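Local atomic coordinates of lysyl oxidase (Pichia pastoris, PDB entry 1W7C), a protein that probably oxidises primary amines, lysine side chains among them, to aldehydes, using copper and a topaquinone cofactor built into each subunit. Residues 493-499 / 643-649; 336-340 / 612-616; 160-164 / 250-255; 208-214 / 225-230. All coordinates share one frame; numbering follows the deposited sequence.

Overall arrangement
The four contacts form two pairs, one in the copper amine oxidase catalytic region and one in a peripheral region that includes the DUF1965 segment. Contacts 1 and 2, with centres about 11 Å apart, interleave along the chain in the order 336-340, 493-499, 612-616, 643-649, and meet where strands 329-344 and 488-498 run side by side. Contacts 3 and 4, with centres about 16 Å apart, are joined at Tyr230; contact 4, a hairpin, is nested within the loop that contact 3 closes. The centres of contacts 1 and 3 are about 51 Å apart. Sequence-distant segments thus tie the calcium-bearing catalytic region together, while the outer region is knit largely from residues nearer in sequence.

Contact 1 (493-499 / 643-649); sequences NYKVDLD and DIVAWVN. With CA (calcium ion), chain D.
An antiparallel strand pair of the copper amine oxidase catalytic domain ends here in a calcium site, strand 493-498 running against 643-649. Four backbone hydrogen bonds join Tyr494 to Val648 and Val496 to Ala646. Beyond them the strands part around the calcium ion, which is bound by Asp497 OD1, Asp499 OD1, Asp643 OD1, the carbonyls of Leu498 and Ile644, and a water held also by Ile644 N; Lys65 forms salt bridges with the outer oxygens of all three aspartates. On one face of the sheet Lys495 runs alongside Trp647 in a CH-pi contact, its CG over the face of the six-membered ring and 3.9 Å from the centroid, while NZ goes on to a salt bridge with Glu334. With CG anti to the backbone N (chi1 -172°), Asn493 donates from ND2 to Asn649 OD1 at 2.7 Å in an almost straight hydrogen bond (177° at the hydrogen), Asn649 OD1 lying in the plane of the Asn493 amide, while Asn493 OD1 bonds with Ser614 OG. Replacing Asn493 by an alanine would probably leave Asn649 OD1 and Ser614 OG without these partners. On the other face, Val496 CG2 packs against Val648 CG2 at 3.8 Å.

Contact 2 (336-340 / 612-616); sequences SLQEL and LRSST
The flat ends of Gln338 and Glu339 meet the 612-616 loop, and in both cases the donor arrives off the plane of the acceptor. Ser614 N bonds to Gln338 OE1 at 3.0 Å, tilted 31° from the carbonyl plane, and Ser615 OG donates to Glu339 OE2 at 2.9 Å from above the carboxylate plane. That same OE2 also bonds to Ser357 and Gln595, while the backbone N of Leu340 takes the anti lone pair of Glu339 OE1, so several bonds fix the carboxylate's rotation. The Gln338 chain bends at chi2 (-70°), turning its amide along the loop: a water links Gln338 NE2 to Leu612 O, and Arg613 CB lies 3.2 Å from Gln338 OE1. Within the loop, Arg613 NE folds back to Ser615 O at 2.8 Å, and NH2 continues to a salt bridge with Asp316. The contact lays this loop, which follows strand 602-606, across strand 329-344 beside strand 488-498, with helix 358-361, which begins at Asp358, the probable proton acceptor, touching Arg613 and Ser615.

Contact 3 (160-164 / 250-255); sequences EGLIG and FVTLPK
Polar contacts centre on Lys255, which lies along the last turn of helix 153-163. Its chain is extended beyond CG, carrying CE to 3.3 Å from Leu162 O and letting NZ donate to Gly161 O at 3.0 Å, from a position tilted 30° out of the carbonyl plane. One water extends this grip, accepting from Lys255 NZ and donating to Glu160 O. Two further waters bridge the segments: one donates to both Leu162 O and Leu253 O, the other lies 2.7 Å from Thr252 OG1 and bonds weakly to Gly161 O. The small apolar part has Leu162 CD2 at the edge of the Phe250 ring, 3.6 Å from CE2, with the two side chains crossing at about a right angle; Met245 of helix 238-246 touches both. Packing against the backbone completes the contact, with Lys255 CD 3.9 Å from Gly164 CA. A CB at Gly164 would probably sit tight against Lys255 CD and, at these backbone angles, against the preceding carbonyl O. A closing glycine is typical of helix carboxyl ends: Gly164, with positive phi (102°), is the first residue to leave the helical conformation, and the partial negative charge there probably favours the lysine ammonium group.

Contact 4 (208-214 / 225-230); sequences GFFFKFD and MLEYIY
In Phe211, CG sits between the backbone N and the carbonyl carbon (chi1 49°), which leads the ring away from the partner strand and leaves CB to meet Tyr228 CD2 and Met225 SD, both at 3.8 Å. Met225, bent at chi2 (71°), brings SD obliquely beside the Phe211 ring, a Met-aromatic contact, and 3.9 Å from Phe213 CB. Phe209 CZ meets Tyr228 CD2 at 3.5 Å, the ring planes 34° apart; helices 136-150 and 153-163 cover this aromatic face. A classic beta bulge shifts the pairing by one residue between Lys212 and Phe213, Lys212 O accepting from both Leu226 N (2.8 Å) and Glu227 N (3.1 Å). Leu226 spreads CD1 and CD2 against Asp214 CB, with CD1 also touching Lys212 CE; a serine here would lose these branches and is likely to open a gap beside the lysine chain. Lys212 and Glu227 lie side by side: Lys212 NZ and Glu227 OE1, 4.7 Å apart, share a water, across which their opposite charges probably stabilise each other.

Contact 1 (493-499 / 643-649)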
loop_
_atom_site.group_PDB
_atom_site.type_symbol
_atom_site.label_atom_id
_atom_site.label_comp_id
_atom_site.label_asym_id
_atom_site.label_seq_id
_atom_site.Cartn_x
_atom_site.Cartn_y
_atom_site.Cartn_z
ATOM N N ASN A 493 -0.803 -14.182 10.937
ATOM C CA ASN A 493 -2.131 -14.730 10.668
ATOM C C ASN A 493 -3.170 -13.909 11.404
ATOM O O ASN A 493 -3.032 -13.667 12.602
ATOM C CB ASN A 493 -2.222 -16.183 11.132
ATOM C CG ASN A 493 -3.492 -16.849 10.715
ATOM O OD1 ASN A 493 -4.311 -17.213 11.565
ATOM N ND2 ASN A 493 -3.663 -17.082 9.399
ATOM N N TYR A 494 -4.222 -13.522 10.680
ATOM C CA TYR A 494 -5.377 -12.861 11.268
ATOM C C TYR A 494 -6.634 -13.713 11.084
ATOM O O TYR A 494 -6.956 -14.162 10.000
ATOM C CB TYR A 494 -5.612 -11.517 10.594
ATOM C CG TYR A 494 -4.537 -10.467 10.845
ATOM C CD1 TYR A 494 -3.372 -10.477 10.091
ATOM C CD2 TYR A 494 -4.689 -9.486 11.795
ATOM C CE1 TYR A 494 -2.379 -9.532 10.325
ATOM C CE2 TYR A 494 -3.735 -8.552 12.022
ATOM C CZ TYR A 494 -2.574 -8.574 11.271
ATOM O OH TYR A 494 -1.610 -7.604 11.467
ATOM N N LYS A 495 -7.371 -13.888 12.174
ATOM C CA LYS A 495 -8.697 -14.491 12.130
ATOM C C LYS A 495 -9.695 -13.387 11.807
ATOM O O LYS A 495 -9.840 -12.432 12.587
ATOM C CB LYS A 495 -9.028 -15.142 13.463
ATOM C CG LYS A 495 -10.308 -15.932 13.462
ATOM C CD LYS A 495 -10.614 -16.423 14.875
ATOM C CE LYS A 495 -11.843 -17.349 14.934
ATOM N NZ LYS A 495 -12.152 -17.662 16.375
ATOM N N VAL A 496 -10.338 -13.475 10.647
ATOM C CA VAL A 496 -11.249 -12.454 10.170
ATOM C C VAL A 496 -12.616 -13.116 10.024
ATOM O O VAL A 496 -12.959 -13.688 8.974
ATOM C CB VAL A 496 -10.765 -11.864 8.806
ATOM C CG1 VAL A 496 -11.660 -10.734 8.356
ATOM C CG2 VAL A 496 -9.316 -11.374 8.871
ATOM N N ASP A 497 -13.398 -13.067 11.087
ATOM C CA ASP A 497 -14.694 -13.720 11.105
ATOM C C ASP A 497 -15.742 -12.712 10.641
ATOM O O ASP A 497 -16.552 -12.179 11.396
ATOM C CB ASP A 497 -14.985 -14.296 12.482
ATOM C CG ASP A 497 -16.280 -15.018 12.557
ATOM O OD1 ASP A 497 -16.900 -15.301 11.473
ATOM O OD2 ASP A 497 -16.723 -15.369 13.684
ATOM N N LEU A 498 -15.741 -12.506 9.332
ATOM C CA LEU A 498 -16.749 -11.707 8.637
ATOM C C LEU A 498 -18.079 -12.435 8.784
ATOM O O LEU A 498 -18.129 -13.648 8.565
ATOM C CB LEU A 498 -16.381 -11.556 7.133
ATOM C CG LEU A 498 -15.408 -10.404 6.849
ATOM C CD1 LEU A 498 -14.577 -10.727 5.591
ATOM C CD2 LEU A 498 -16.141 -9.107 6.676
ATOM N N ASP A 499 -19.136 -11.683 9.034
ATOM C CA ASP A 499 -20.508 -12.181 9.065
ATOM C C ASP A 499 -21.309 -11.152 8.233
ATOM O O ASP A 499 -21.865 -10.180 8.774
ATOM C CB ASP A 499 -21.081 -12.207 10.491
ATOM C CG ASP A 499 -20.607 -13.361 11.339
ATOM O OD1 ASP A 499 -19.954 -14.316 10.859
ATOM O OD2 ASP A 499 -20.913 -13.317 12.584
ATOM N N ASP A 643 -21.433 -20.333 8.196
ATOM C CA ASP A 643 -20.645 -19.298 8.881
ATOM C C ASP A 643 -19.182 -19.541 8.534
ATOM O O ASP A 643 -18.615 -20.598 8.862
ATOM C CB ASP A 643 -20.880 -19.420 10.368
ATOM C CG ASP A 643 -20.240 -18.329 11.150
ATOM O OD1 ASP A 643 -19.443 -17.555 10.577
ATOM O OD2 ASP A 643 -20.528 -18.166 12.374
ATOM N N ILE A 644 -18.605 -18.599 7.795
ATOM C CA ILE A 644 -17.260 -18.702 7.261
ATOM C C ILE A 644 -16.352 -17.808 8.095
ATOM O O ILE A 644 -16.734 -16.718 8.569
ATOM C CB ILE A 644 -17.258 -18.258 5.769
ATOM C CG1 ILE A 644 -18.150 -19.189 4.944
ATOM C CG2 ILE A 644 -15.827 -18.235 5.203
ATOM C CD1 ILE A 644 -18.372 -18.760 3.524
ATOM N N VAL A 645 -15.123 -18.292 8.260
ATOM C CA VAL A 645 -14.026 -17.510 8.822
ATOM C C VAL A 645 -12.907 -17.470 7.759
ATOM O O VAL A 645 -12.585 -18.496 7.140
ATOM C CB VAL A 645 -13.444 -18.190 10.098
ATOM C CG1 VAL A 645 -12.259 -17.432 10.653
ATOM C CG2 VAL A 645 -14.522 -18.391 11.123
ATOM N N ALA A 646 -12.364 -16.265 7.529
ATOM C CA ALA A 646 -11.183 -16.122 6.688
ATOM C C ALA A 646 -9.980 -15.943 7.602
ATOM O O ALA A 646 -9.964 -15.123 8.465
ATOM C CB ALA A 646 -11.311 -14.943 5.740
ATOM N N TRP A 647 -8.963 -16.751 7.342
ATOM C CA TRP A 647 -7.685 -16.677 8.074
ATOM C C TRP A 647 -6.718 -16.081 7.043
ATOM O O TRP A 647 -6.344 -16.765 6.074
ATOM C CB TRP A 647 -7.253 -18.102 8.514
ATOM C CG TRP A 647 -8.277 -18.837 9.333
ATOM C CD1 TRP A 647 -9.260 -19.591 8.830
ATOM C CD2 TRP A 647 -8.382 -18.940 10.777
ATOM N NE1 TRP A 647 -10.025 -20.107 9.846
ATOM C CE2 TRP A 647 -9.508 -19.729 11.053
ATOM C CE3 TRP A 647 -7.677 -18.390 11.850
ATOM C CZ2 TRP A 647 -9.910 -20.052 12.349
ATOM C CZ3 TRP A 647 -8.066 -18.705 13.148
ATOM C CH2 TRP A 647 -9.194 -19.521 13.392
ATOM N N VAL A 648 -6.386 -14.798 7.250
ATOM C CA VAL A 648 -5.714 -13.981 6.275
ATOM C C VAL A 648 -4.297 -13.710 6.713
ATOM O O VAL A 648 -4.065 -13.300 7.839
ATOM C CB VAL A 648 -6.453 -12.640 6.047
ATOM C CG1 VAL A 648 -5.749 -11.863 4.994
ATOM C CG2 VAL A 648 -7.912 -12.893 5.682
ATOM N N ASN A 649 -3.326 -13.973 5.837
ATOM C CA ASN A 649 -1.933 -13.755 6.146
ATOM C C ASN A 649 -1.342 -12.495 5.527
ATOM O O ASN A 649 -1.664 -12.114 4.392
ATOM C CB ASN A 649 -1.089 -14.953 5.706
ATOM C CG ASN A 649 -1.460 -16.194 6.441
ATOM O OD1 ASN A 649 -1.816 -16.135 7.631
ATOM N ND2 ASN A 649 -1.399 -17.335 5.748
HETATM CA CA CA D . -18.417 -15.618 9.806
HETATM O O HOH W 1 -19.961 -15.926 7.964
#

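Contact 2 (336-340 / 612-616)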
loop_
_atom_site.group_PDB
_atom_site.type_symbol
_atom_site.label_atom_id
_atom_site.label_comp_id
_atom_site.label_asym_id
_atom_site.label_seq_id
_atom_site.Cartn_x
_atom_site.Cartn_y
_atom_site.Cartn_z
ATOM N N SER A 336 -8.977 -10.839 14.956
ATOM C CA SER A 336 -7.937 -11.054 15.961
ATOM C C SER A 336 -6.662 -11.592 15.300
ATOM O O SER A 336 -6.647 -12.641 14.661
ATOM C CB SER A 336 -8.407 -12.035 17.038
ATOM O OG SER A 336 -8.882 -13.229 16.453
ATOM N N LEU A 337 -5.577 -10.860 15.497
ATOM C CA LEU A 337 -4.253 -11.416 15.206
ATOM C C LEU A 337 -4.087 -12.717 15.978
ATOM O O LEU A 337 -4.390 -12.779 17.180
ATOM C CB LEU A 337 -3.192 -10.415 15.643
ATOM C CG LEU A 337 -1.743 -10.890 15.481
ATOM C CD1 LEU A 337 -1.337 -10.995 14.025
ATOM C CD2 LEU A 337 -0.823 -9.986 16.263
ATOM N N GLN A 338 -3.538 -13.721 15.307
ATOM C CA GLN A 338 -3.405 -15.053 15.865
ATOM C C GLN A 338 -1.984 -15.478 16.179
ATOM O O GLN A 338 -1.752 -16.198 17.138
ATOM C CB GLN A 338 -3.972 -16.073 14.864
ATOM C CG GLN A 338 -5.451 -15.938 14.741
ATOM C CD GLN A 338 -6.175 -16.387 15.962
ATOM O OE1 GLN A 338 -5.920 -17.476 16.475
ATOM N NE2 GLN A 338 -7.070 -15.541 16.452
ATOM N N GLU A 339 -1.048 -15.071 15.338
ATOM C CA GLU A 339 0.338 -15.583 15.403
ATOM C C GLU A 339 1.200 -14.745 14.514
ATOM O O GLU A 339 0.734 -14.175 13.525
ATOM C CB GLU A 339 0.419 -17.046 15.004
ATOM C CG GLU A 339 1.782 -17.736 15.010
ATOM C CD GLU A 339 2.472 -17.779 16.379
ATOM O OE1 GLU A 339 2.868 -16.712 16.913
ATOM O OE2 GLU A 339 2.684 -18.921 16.894
ATOM N N LEU A 340 2.459 -14.661 14.890
ATOM C CA LEU A 340 3.496 -14.042 14.080
ATOM C C LEU A 340 4.715 -14.932 14.167
ATOM O O LEU A 340 5.165 -15.270 15.273
ATOM C CB LEU A 340 3.895 -12.628 14.529
ATOM C CG LEU A 340 2.942 -11.587 14.935
ATOM C CD1 LEU A 340 2.510 -11.861 16.346
ATOM C CD2 LEU A 340 3.657 -10.198 14.835
ATOM N N LEU A 612 -10.975 -22.066 17.637
ATOM C CA LEU A 612 -10.853 -20.772 18.221
ATOM C C LEU A 612 -9.681 -20.009 17.653
ATOM O O LEU A 612 -9.774 -18.800 17.403
ATOM C CB LEU A 612 -10.667 -20.968 19.728
ATOM C CG LEU A 612 -10.303 -19.715 20.521
ATOM C CD1 LEU A 612 -11.419 -18.707 20.457
ATOM C CD2 LEU A 612 -9.979 -20.115 21.956
ATOM N N ARG A 613 -8.585 -20.729 17.455
ATOM C CA ARG A 613 -7.285 -20.081 17.231
ATOM C C ARG A 613 -6.391 -20.973 16.365
ATOM O O ARG A 613 -6.433 -22.192 16.467
ATOM C CB ARG A 613 -6.604 -19.779 18.572
ATOM C CG ARG A 613 -6.415 -20.999 19.485
ATOM C CD ARG A 613 -6.017 -20.587 20.911
ATOM N NE ARG A 613 -4.825 -19.756 20.882
ATOM C CZ ARG A 613 -4.452 -18.919 21.806
ATOM N NH1 ARG A 613 -5.141 -18.865 22.935
ATOM N NH2 ARG A 613 -3.387 -18.170 21.612
ATOM N N SER A 614 -5.584 -20.330 15.508
ATOM C CA SER A 614 -4.768 -21.044 14.544
ATOM C C SER A 614 -3.395 -21.474 15.078
ATOM O O SER A 614 -2.710 -22.226 14.401
ATOM C CB SER A 614 -4.599 -20.198 13.309
ATOM O OG SER A 614 -4.071 -18.947 13.677
ATOM N N SER A 615 -2.978 -20.908 16.211
ATOM C CA SER A 615 -1.775 -21.293 16.928
ATOM C C SER A 615 -2.049 -21.123 18.393
ATOM O O SER A 615 -3.136 -20.632 18.765
ATOM C CB SER A 615 -0.587 -20.421 16.503
ATOM O OG SER A 615 0.626 -20.928 17.046
ATOM N N THR A 616 -1.109 -21.530 19.230
ATOM C CA THR A 616 -1.183 -21.313 20.683
ATOM C C THR A 616 0.184 -20.943 21.188
ATOM O O THR A 616 1.179 -21.195 20.512
ATOM C CB THR A 616 -1.657 -22.605 21.432
ATOM O OG1 THR A 616 -0.591 -23.545 21.507
ATOM C CG2 THR A 616 -2.850 -23.258 20.783
HETATM O O HOH W 2 -8.904 -16.465 18.674
#

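Contact 3 (160-164 / 250-255)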
loop_
_atom_site.group_PDB
_atom_site.type_symbol
_atom_site.label_atom_id
_atom_site.label_comp_id
_atom_site.label_asym_id
_atom_site.label_seq_id
_atom_site.Cartn_x
_atom_site.Cartn_y
_atom_site.Cartn_z
ATOM N N GLU A 160 37.726 -16.881 24.413
ATOM C CA GLU A 160 38.511 -15.654 24.258
ATOM C C GLU A 160 39.432 -15.750 23.051
ATOM O O GLU A 160 39.591 -14.793 22.312
ATOM C CB GLU A 160 39.313 -15.326 25.525
ATOM C CG GLU A 160 40.047 -13.994 25.418
ATOM C CD GLU A 160 40.498 -13.434 26.742
ATOM O OE1 GLU A 160 40.739 -14.227 27.669
ATOM O OE2 GLU A 160 40.619 -12.198 26.850
ATOM N N GLY A 161 40.049 -16.908 22.865
ATOM C CA GLY A 161 40.918 -17.138 21.722
ATOM C C GLY A 161 40.231 -16.969 20.382
ATOM O O GLY A 161 40.793 -16.368 19.480
ATOM N N LEU A 162 39.029 -17.520 20.244
ATOM C CA LEU A 162 38.310 -17.462 18.970
ATOM C C LEU A 162 37.636 -16.113 18.732
ATOM O O LEU A 162 37.604 -15.625 17.615
ATOM C CB LEU A 162 37.252 -18.579 18.902
ATOM C CG LEU A 162 37.823 -20.013 18.885
ATOM C CD1 LEU A 162 36.686 -21.040 18.898
ATOM C CD2 LEU A 162 38.732 -20.260 17.695
ATOM N N ILE A 163 37.095 -15.524 19.795
ATOM C CA ILE A 163 36.193 -14.374 19.688
ATOM C C ILE A 163 36.891 -13.040 19.925
ATOM O O ILE A 163 36.515 -12.045 19.325
ATOM C CB ILE A 163 34.971 -14.577 20.633
ATOM C CG1 ILE A 163 34.197 -15.814 20.184
ATOM C CG2 ILE A 163 34.052 -13.344 20.643
ATOM C CD1 ILE A 163 33.180 -16.335 21.174
ATOM N N GLY A 164 37.872 -13.020 20.825
ATOM C CA GLY A 164 38.667 -11.834 21.073
ATOM C C GLY A 164 38.306 -11.063 22.328
ATOM O O GLY A 164 38.956 -10.073 22.644
ATOM N N PHE A 250 45.414 -24.202 12.226
ATOM C CA PHE A 250 44.066 -23.809 12.664
ATOM C C PHE A 250 43.686 -22.443 12.115
ATOM O O PHE A 250 44.437 -21.480 12.269
ATOM C CB PHE A 250 43.928 -23.789 14.195
ATOM C CG PHE A 250 42.517 -23.595 14.662
ATOM C CD1 PHE A 250 41.642 -24.671 14.718
ATOM C CD2 PHE A 250 42.051 -22.328 15.002
ATOM C CE1 PHE A 250 40.317 -24.484 15.113
ATOM C CE2 PHE A 250 40.739 -22.133 15.395
ATOM C CZ PHE A 250 39.866 -23.211 15.450
ATOM N N VAL A 251 42.489 -22.359 11.530
ATOM C CA VAL A 251 41.971 -21.120 10.962
ATOM C C VAL A 251 41.038 -20.438 11.966
ATOM O O VAL A 251 40.018 -21.000 12.360
ATOM C CB VAL A 251 41.250 -21.386 9.614
ATOM C CG1 VAL A 251 40.575 -20.115 9.083
ATOM C CG2 VAL A 251 42.252 -21.948 8.583
ATOM N N THR A 252 41.427 -19.242 12.389
ATOM C CA THR A 252 40.563 -18.374 13.171
ATOM C C THR A 252 39.964 -17.334 12.245
ATOM O O THR A 252 40.680 -16.608 11.545
ATOM C CB THR A 252 41.348 -17.704 14.288
ATOM O OG1 THR A 252 41.943 -18.703 15.121
ATOM C CG2 THR A 252 40.421 -16.939 15.220
ATOM N N LEU A 253 38.638 -17.287 12.205
ATOM C CA LEU A 253 37.968 -16.337 11.350
ATOM C C LEU A 253 38.088 -14.915 11.921
ATOM O O LEU A 253 38.298 -14.741 13.126
ATOM C CB LEU A 253 36.501 -16.716 11.203
ATOM C CG LEU A 253 36.216 -18.038 10.509
ATOM C CD1 LEU A 253 34.779 -18.431 10.746
ATOM C CD2 LEU A 253 36.524 -17.952 9.003
ATOM N N PRO A 254 37.978 -13.907 11.057
ATOM C CA PRO A 254 38.073 -12.515 11.502
ATOM C C PRO A 254 37.138 -12.180 12.667
ATOM O O PRO A 254 35.957 -12.541 12.676
ATOM C CB PRO A 254 37.709 -11.719 10.243
ATOM C CG PRO A 254 38.136 -12.615 9.116
ATOM C CD PRO A 254 37.800 -14.002 9.597
ATOM N N LYS A 255 37.692 -11.487 13.646
ATOM C CA LYS A 255 36.994 -11.147 14.875
ATOM C C LYS A 255 36.285 -9.803 14.742
ATOM O O LYS A 255 36.698 -8.933 13.984
ATOM C CB LYS A 255 37.975 -11.143 16.063
ATOM C CG LYS A 255 38.607 -12.511 16.314
ATOM C CD LYS A 255 39.713 -12.472 17.366
ATOM C CE LYS A 255 40.418 -13.818 17.455
ATOM N NZ LYS A 255 41.660 -13.716 18.254
HETATM O O HOH W 3 41.737 -13.717 21.143
HETATM O O HOH W 4 42.318 -18.756 17.762
HETATM O O HOH W 5 36.597 -15.706 15.145
#

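Contact 4 (208-214 / 225-230)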
loop_
_atom_site.group_PDB
_atom_site.type_symbol
_atom_site.label_atom_id
_atom_site.label_comp_id
_atom_site.label_asym_id
_atom_site.label_seq_id
_atom_site.Cartn_x
_atom_site.Cartn_y
_atom_site.Cartn_z
ATOM N N GLY A 208 29.778 -16.179 15.549
ATOM C CA GLY A 208 30.051 -17.372 14.758
ATOM C C GLY A 208 30.535 -18.550 15.572
ATOM O O GLY A 208 30.983 -19.552 15.007
ATOM N N PHE A 209 30.433 -18.458 16.903
ATOM C CA PHE A 209 30.697 -19.626 17.746
ATOM C C PHE A 209 29.375 -20.295 18.090
ATOM O O PHE A 209 28.486 -19.652 18.628
ATOM C CB PHE A 209 31.415 -19.228 19.025
ATOM C CG PHE A 209 31.799 -20.399 19.859
ATOM C CD1 PHE A 209 32.930 -21.105 19.564
ATOM C CD2 PHE A 209 30.971 -20.859 20.871
ATOM C CE1 PHE A 209 33.272 -22.199 20.295
ATOM C CE2 PHE A 209 31.310 -21.984 21.606
ATOM C CZ PHE A 209 32.459 -22.649 21.310
ATOM N N PHE A 210 29.243 -21.573 17.774
ATOM C CA PHE A 210 27.995 -22.310 17.956
ATOM C C PHE A 210 28.204 -23.557 18.817
ATOM O O PHE A 210 29.316 -24.055 18.977
ATOM C CB PHE A 210 27.433 -22.737 16.591
ATOM C CG PHE A 210 27.300 -21.590 15.609
ATOM C CD1 PHE A 210 28.254 -21.393 14.628
ATOM C CD2 PHE A 210 26.272 -20.651 15.740
ATOM C CE1 PHE A 210 28.160 -20.315 13.767
ATOM C CE2 PHE A 210 26.162 -19.593 14.854
ATOM C CZ PHE A 210 27.106 -19.408 13.890
ATOM N N PHE A 211 27.104 -24.079 19.326
ATOM C CA PHE A 211 27.113 -25.282 20.108
ATOM C C PHE A 211 25.761 -25.981 20.048
ATOM O O PHE A 211 24.769 -25.416 19.599
ATOM C CB PHE A 211 27.526 -24.995 21.568
ATOM C CG PHE A 211 26.789 -23.857 22.189
ATOM C CD1 PHE A 211 25.575 -24.058 22.832
ATOM C CD2 PHE A 211 27.319 -22.574 22.160
ATOM C CE1 PHE A 211 24.877 -22.982 23.388
ATOM C CE2 PHE A 211 26.637 -21.510 22.706
ATOM C CZ PHE A 211 25.423 -21.709 23.342
ATOM N N LYS A 212 25.763 -27.220 20.512
ATOM C CA LYS A 212 24.596 -28.088 20.502
ATOM C C LYS A 212 24.609 -28.891 21.775
ATOM O O LYS A 212 25.640 -29.442 22.148
ATOM C CB LYS A 212 24.606 -29.027 19.301
ATOM C CG LYS A 212 23.333 -29.866 19.146
ATOM C CD LYS A 212 23.517 -30.966 18.108
ATOM C CE LYS A 212 22.266 -31.791 17.934
ATOM N NZ LYS A 212 22.424 -32.946 17.005
ATOM N N PHE A 213 23.461 -28.971 22.437
ATOM C CA PHE A 213 23.341 -29.715 23.685
ATOM C C PHE A 213 22.081 -30.560 23.735
ATOM O O PHE A 213 21.119 -30.317 23.028
ATOM C CB PHE A 213 23.458 -28.798 24.916
ATOM C CG PHE A 213 22.420 -27.703 24.990
ATOM C CD1 PHE A 213 21.306 -27.851 25.788
ATOM C CD2 PHE A 213 22.580 -26.496 24.289
ATOM C CE1 PHE A 213 20.379 -26.828 25.899
ATOM C CE2 PHE A 213 21.641 -25.471 24.388
ATOM C CZ PHE A 213 20.543 -25.641 25.187
ATOM N N ASP A 214 22.170 -31.622 24.516
ATOM C CA ASP A 214 21.065 -32.500 24.830
ATOM C C ASP A 214 20.527 -32.081 26.197
ATOM O O ASP A 214 21.267 -32.051 27.202
ATOM C CB ASP A 214 21.537 -33.946 24.886
ATOM C CG ASP A 214 20.403 -34.899 25.076
ATOM O OD1 ASP A 214 19.714 -34.786 26.078
ATOM O OD2 ASP A 214 20.158 -35.831 24.291
ATOM N N MET A 225 26.541 -31.262 26.822
ATOM C CA MET A 225 26.962 -30.606 25.596
ATOM C C MET A 225 27.379 -31.674 24.599
ATOM O O MET A 225 28.140 -32.561 24.936
ATOM C CB MET A 225 28.137 -29.660 25.850
ATOM C CG MET A 225 28.350 -28.684 24.701
ATOM S SD MET A 225 27.080 -27.387 24.545
ATOM C CE MET A 225 27.285 -26.651 26.073
ATOM N N LEU A 226 26.835 -31.596 23.389
ATOM C CA LEU A 226 27.116 -32.541 22.316
ATOM C C LEU A 226 28.204 -32.092 21.333
ATOM O O LEU A 226 29.057 -32.899 20.928
ATOM C CB LEU A 226 25.837 -32.820 21.535
ATOM C CG LEU A 226 24.668 -33.400 22.313
ATOM C CD1 LEU A 226 23.469 -33.450 21.399
ATOM C CD2 LEU A 226 25.013 -34.784 22.831
ATOM N N GLU A 227 28.140 -30.830 20.931
ATOM C CA GLU A 227 29.017 -30.281 19.915
ATOM C C GLU A 227 29.355 -28.836 20.166
ATOM O O GLU A 227 28.529 -28.080 20.693
ATOM C CB GLU A 227 28.359 -30.365 18.525
ATOM C CG GLU A 227 28.003 -31.758 18.082
ATOM C CD GLU A 227 27.204 -31.794 16.790
ATOM O OE1 GLU A 227 27.056 -32.903 16.212
ATOM O OE2 GLU A 227 26.729 -30.719 16.346
ATOM N N TYR A 228 30.582 -28.474 19.780
ATOM C CA TYR A 228 30.956 -27.092 19.493
ATOM C C TYR A 228 31.187 -26.981 18.003
ATOM O O TYR A 228 31.810 -27.856 17.414
ATOM C CB TYR A 228 32.220 -26.702 20.271
ATOM C CG TYR A 228 31.979 -26.671 21.753
ATOM C CD1 TYR A 228 32.514 -27.638 22.603
ATOM C CD2 TYR A 228 31.141 -25.701 22.293
ATOM C CE1 TYR A 228 32.249 -27.599 23.965
ATOM C CE2 TYR A 228 30.861 -25.664 23.633
ATOM C CZ TYR A 228 31.413 -26.607 24.470
ATOM O OH TYR A 228 31.118 -26.525 25.814
ATOM N N ILE A 229 30.689 -25.916 17.389
ATOM C CA ILE A 229 30.756 -25.761 15.945
ATOM C C ILE A 229 31.346 -24.394 15.651
ATOM O O ILE A 229 30.848 -23.387 16.144
ATOM C CB ILE A 229 29.359 -25.908 15.319
ATOM C CG1 ILE A 229 28.777 -27.295 15.600
ATOM C CG2 ILE A 229 29.398 -25.583 13.825
ATOM C CD1 ILE A 229 27.288 -27.376 15.442
ATOM N N TYR A 230 32.402 -24.374 14.838
ATOM C CA TYR A 230 33.111 -23.145 14.518
ATOM C C TYR A 230 33.743 -23.301 13.154
ATOM O O TYR A 230 34.349 -24.330 12.860
ATOM C CB TYR A 230 34.159 -22.822 15.591
ATOM C CG TYR A 230 34.952 -21.566 15.286
ATOM C CD1 TYR A 230 34.448 -20.304 15.587
ATOM C CD2 TYR A 230 36.197 -21.645 14.674
ATOM C CE1 TYR A 230 35.164 -19.171 15.305
ATOM C CE2 TYR A 230 36.928 -20.511 14.391
ATOM C CZ TYR A 230 36.410 -19.282 14.702
ATOM O OH TYR A 230 37.123 -18.153 14.423
HETATM O O HOH W 6 24.935 -34.261 17.457
#